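Local coordinates for nitroreductase-like family protein (Bacillus cereus, PDB 2I7H), which belongs to the nitroreductase-like family of flavoproteins and holds flavin mononucleotide in sites to which both subunits contribute, at residues R21-K26 with S91-I96. Sequence-based numbering, arbitrary orientation.
Sequences RTFTDK and STPAQI. With FMN (flavin mononucleotide), chain G.
Ser91 meets Phe23 through its backbone: its carbonyl O lies at the ring edge, 4.2 Å from Phe23 CB, and accepts a hydrogen bond from a water that itself accepts one from Phe23 N, at 2.9 Å from each of the two protein atoms. The water thus bridges the two backbones. At Thr92 both branches lie obliquely against the CD1–CE1 side of the ring, CG2 3.6 Å from Phe23 CE1 and OG1 3.7 Å from Phe23 CD1. With CG2 anti to the backbone N and OG1 beside it (chi1 -61°), the hydroxyl is also hydrogen-bonded to Arg88 O near the end of helix 75-90. Pro93 completes the apolar patch, its CD 3.8 Å from Phe23 CB, and its CG packs more loosely against the carbonyl O of Lys26. Two residues before Phe23, the extended side chain of Arg21 reaches the flavin: NE donates to FMN O2 at 2.7 Å and NH2 to N1 at 2.9 Å, the latter lying in the guanidinium plane and bonded nearly straight (168°). Phe23 packs the loop after helix 10-16 onto the turn leading from helix 75-90 into strand 94-101, beside the nitroreductase-fold flavin site that Arg21 enters and Asn45 and His46 of the second subunit help complete.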
loop_
_atom_site.group_PDB
_atom_site.type_symbol
_atom_site.label_atom_id
_atom_site.label_comp_id
_atom_site.label_asym_id
_atom_site.label_seq_id
_atom_site.Cartn_x
_atom_site.Cartn_y
_atom_site.Cartn_z
ATOM N N ARG A 21 -10.970 16.227 1.348
ATOM C CA ARG A 21 -10.128 17.319 0.912
ATOM C C ARG A 21 -10.537 18.628 1.574
ATOM O O ARG A 21 -9.873 19.655 1.393
ATOM C CB ARG A 21 -10.127 17.425 -0.617
ATOM C CG ARG A 21 -9.670 16.127 -1.309
ATOM C CD ARG A 21 -9.768 16.206 -2.808
ATOM N NE ARG A 21 -9.092 15.085 -3.464
ATOM C CZ ARG A 21 -9.676 13.957 -3.876
ATOM N NH1 ARG A 21 -10.965 13.758 -3.702
ATOM N NH2 ARG A 21 -8.966 13.010 -4.470
ATOM N N THR A 22 -11.637 18.590 2.322
ATOM C CA THR A 22 -12.072 19.753 3.079
ATOM C C THR A 22 -12.454 19.381 4.511
ATOM O O THR A 22 -13.160 18.402 4.764
ATOM C CB THR A 22 -13.164 20.570 2.349
ATOM O OG1 THR A 22 -13.255 21.871 2.945
ATOM C CG2 THR A 22 -14.528 19.867 2.382
ATOM N N PHE A 23 -11.954 20.179 5.441
ATOM C CA PHE A 23 -11.999 19.847 6.862
ATOM C C PHE A 23 -12.710 20.876 7.707
ATOM O O PHE A 23 -12.632 22.062 7.418
ATOM C CB PHE A 23 -10.572 19.598 7.370
ATOM C CG PHE A 23 -9.781 18.660 6.477
ATOM C CD1 PHE A 23 -8.895 19.157 5.539
ATOM C CD2 PHE A 23 -9.975 17.279 6.543
ATOM C CE1 PHE A 23 -8.190 18.289 4.697
ATOM C CE2 PHE A 23 -9.283 16.430 5.737
ATOM C CZ PHE A 23 -8.384 16.936 4.802
ATOM N N THR A 24 -13.404 20.420 8.747
ATOM C CA THR A 24 -13.930 21.325 9.773
ATOM C C THR A 24 -12.759 21.889 10.585
ATOM O O THR A 24 -11.647 21.353 10.523
ATOM C CB THR A 24 -14.967 20.642 10.702
ATOM O OG1 THR A 24 -14.298 19.865 11.705
ATOM C CG2 THR A 24 -15.919 19.760 9.912
ATOM N N ASP A 25 -13.016 22.962 11.332
ATOM C CA ASP A 25 -11.983 23.638 12.128
ATOM C C ASP A 25 -11.881 23.019 13.533
ATOM O O ASP A 25 -11.443 23.667 14.488
ATOM C CB ASP A 25 -12.263 25.157 12.201
ATOM C CG ASP A 25 -11.013 26.015 11.958
ATOM O OD1 ASP A 25 -10.009 25.516 11.402
ATOM O OD2 ASP A 25 -11.043 27.213 12.310
ATOM N N LYS A 26 -12.304 21.762 13.641
ATOM C CA LYS A 26 -12.130 20.964 14.857
ATOM C C LYS A 26 -10.654 20.581 15.036
ATOM O O LYS A 26 -9.916 20.410 14.058
ATOM C CB LYS A 26 -13.006 19.709 14.794
ATOM C CG LYS A 26 -13.058 18.936 16.082
ATOM C CD LYS A 26 -13.770 17.632 15.900
ATOM C CE LYS A 26 -13.580 16.753 17.110
ATOM N NZ LYS A 26 -14.125 15.406 16.804
ATOM N N SER A 91 -6.163 25.832 6.339
ATOM C CA SER A 91 -7.454 25.359 6.862
ATOM C C SER A 91 -7.513 23.841 6.831
ATOM O O SER A 91 -8.592 23.238 6.757
ATOM C CB SER A 91 -8.644 25.987 6.114
ATOM O OG SER A 91 -8.419 25.985 4.721
ATOM N N THR A 92 -6.327 23.235 6.863
ATOM C CA THR A 92 -6.150 21.797 6.980
ATOM C C THR A 92 -5.357 21.597 8.256
ATOM O O THR A 92 -4.244 22.109 8.365
ATOM C CB THR A 92 -5.385 21.230 5.771
ATOM O OG1 THR A 92 -6.136 21.491 4.583
ATOM C CG2 THR A 92 -5.146 19.720 5.900
ATOM N N PRO A 93 -5.952 20.926 9.256
ATOM C CA PRO A 93 -5.303 20.770 10.572
ATOM C C PRO A 93 -3.866 20.207 10.597
ATOM O O PRO A 93 -3.067 20.624 11.432
ATOM C CB PRO A 93 -6.274 19.838 11.341
ATOM C CG PRO A 93 -7.569 20.098 10.748
ATOM C CD PRO A 93 -7.308 20.350 9.262
ATOM N N ALA A 94 -3.554 19.251 9.733
ATOM C CA ALA A 94 -2.239 18.628 9.749
ATOM C C ALA A 94 -1.883 18.212 8.344
ATOM O O ALA A 94 -2.765 17.868 7.546
ATOM C CB ALA A 94 -2.211 17.409 10.714
ATOM N N GLN A 95 -0.594 18.310 8.032
ATOM C CA GLN A 95 0.011 17.649 6.869
ATOM C C GLN A 95 1.088 16.702 7.359
ATOM O O GLN A 95 1.850 17.036 8.275
ATOM C CB GLN A 95 0.647 18.649 5.903
ATOM C CG GLN A 95 -0.329 19.391 5.028
ATOM C CD GLN A 95 -0.783 20.707 5.629
ATOM O OE1 GLN A 95 -0.061 21.341 6.416
ATOM N NE2 GLN A 95 -1.991 21.146 5.237
ATOM N N ILE A 96 1.142 15.525 6.745
ATOM C CA ILE A 96 2.204 14.559 6.981
ATOM C C ILE A 96 2.947 14.221 5.679
ATOM O O ILE A 96 2.392 13.597 4.779
ATOM C CB ILE A 96 1.699 13.288 7.704
ATOM C CG1 ILE A 96 1.086 13.688 9.053
ATOM C CG2 ILE A 96 2.875 12.345 7.978
ATOM C CD1 ILE A 96 0.563 12.554 9.860
HETATM N N1 FMN G . -6.060 13.127 -4.595
HETATM C C2 FMN G . -5.845 14.478 -4.852
HETATM O O2 FMN G . -6.777 15.273 -4.755
HETATM N N3 FMN G . -4.583 14.924 -5.209
HETATM C C4 FMN G . -3.554 13.995 -5.307
HETATM O O4 FMN G . -2.508 14.290 -5.861
HETATM C C4A FMN G . -3.778 12.652 -5.048
HETATM N N5 FMN G . -2.724 11.761 -5.158
HETATM C C5A FMN G . -2.938 10.407 -4.918
HETATM C C6 FMN G . -1.848 9.569 -5.042
HETATM C C7 FMN G . -1.929 8.212 -4.813
HETATM C C7M FMN G . -0.640 7.453 -4.703
HETATM C C8 FMN G . -3.163 7.674 -4.455
HETATM C C8M FMN G . -3.219 6.212 -4.103
HETATM C C9 FMN G . -4.289 8.527 -4.324
HETATM C C9A FMN G . -4.199 9.912 -4.559
HETATM N N10 FMN G . -5.287 10.831 -4.450
HETATM C C10 FMN G . -5.048 12.196 -4.685
HETATM C "C1'" FMN G . -6.734 10.382 -4.387
HETATM C "C2'" FMN G . -7.308 10.176 -5.794
HETATM O "O2'" FMN G . -7.330 11.397 -6.477
HETATM C "C3'" FMN G . -8.684 9.477 -5.947
HETATM O "O3'" FMN G . -9.761 10.337 -6.265
HETATM C "C4'" FMN G . -9.165 8.686 -4.758
HETATM O "O4'" FMN G . -8.127 7.936 -4.177
HETATM C "C5'" FMN G . -10.295 7.772 -5.222
HETATM O "O5'" FMN G . -11.381 8.075 -4.366
HETATM P P FMN G . -11.314 7.649 -2.799
HETATM O O1P FMN G . -12.264 8.532 -2.011
HETATM O O2P FMN G . -11.786 6.219 -2.740
HETATM O O3P FMN G . -9.910 7.712 -2.208
HETATM O O HOH W 1 -10.870 22.816 4.945
#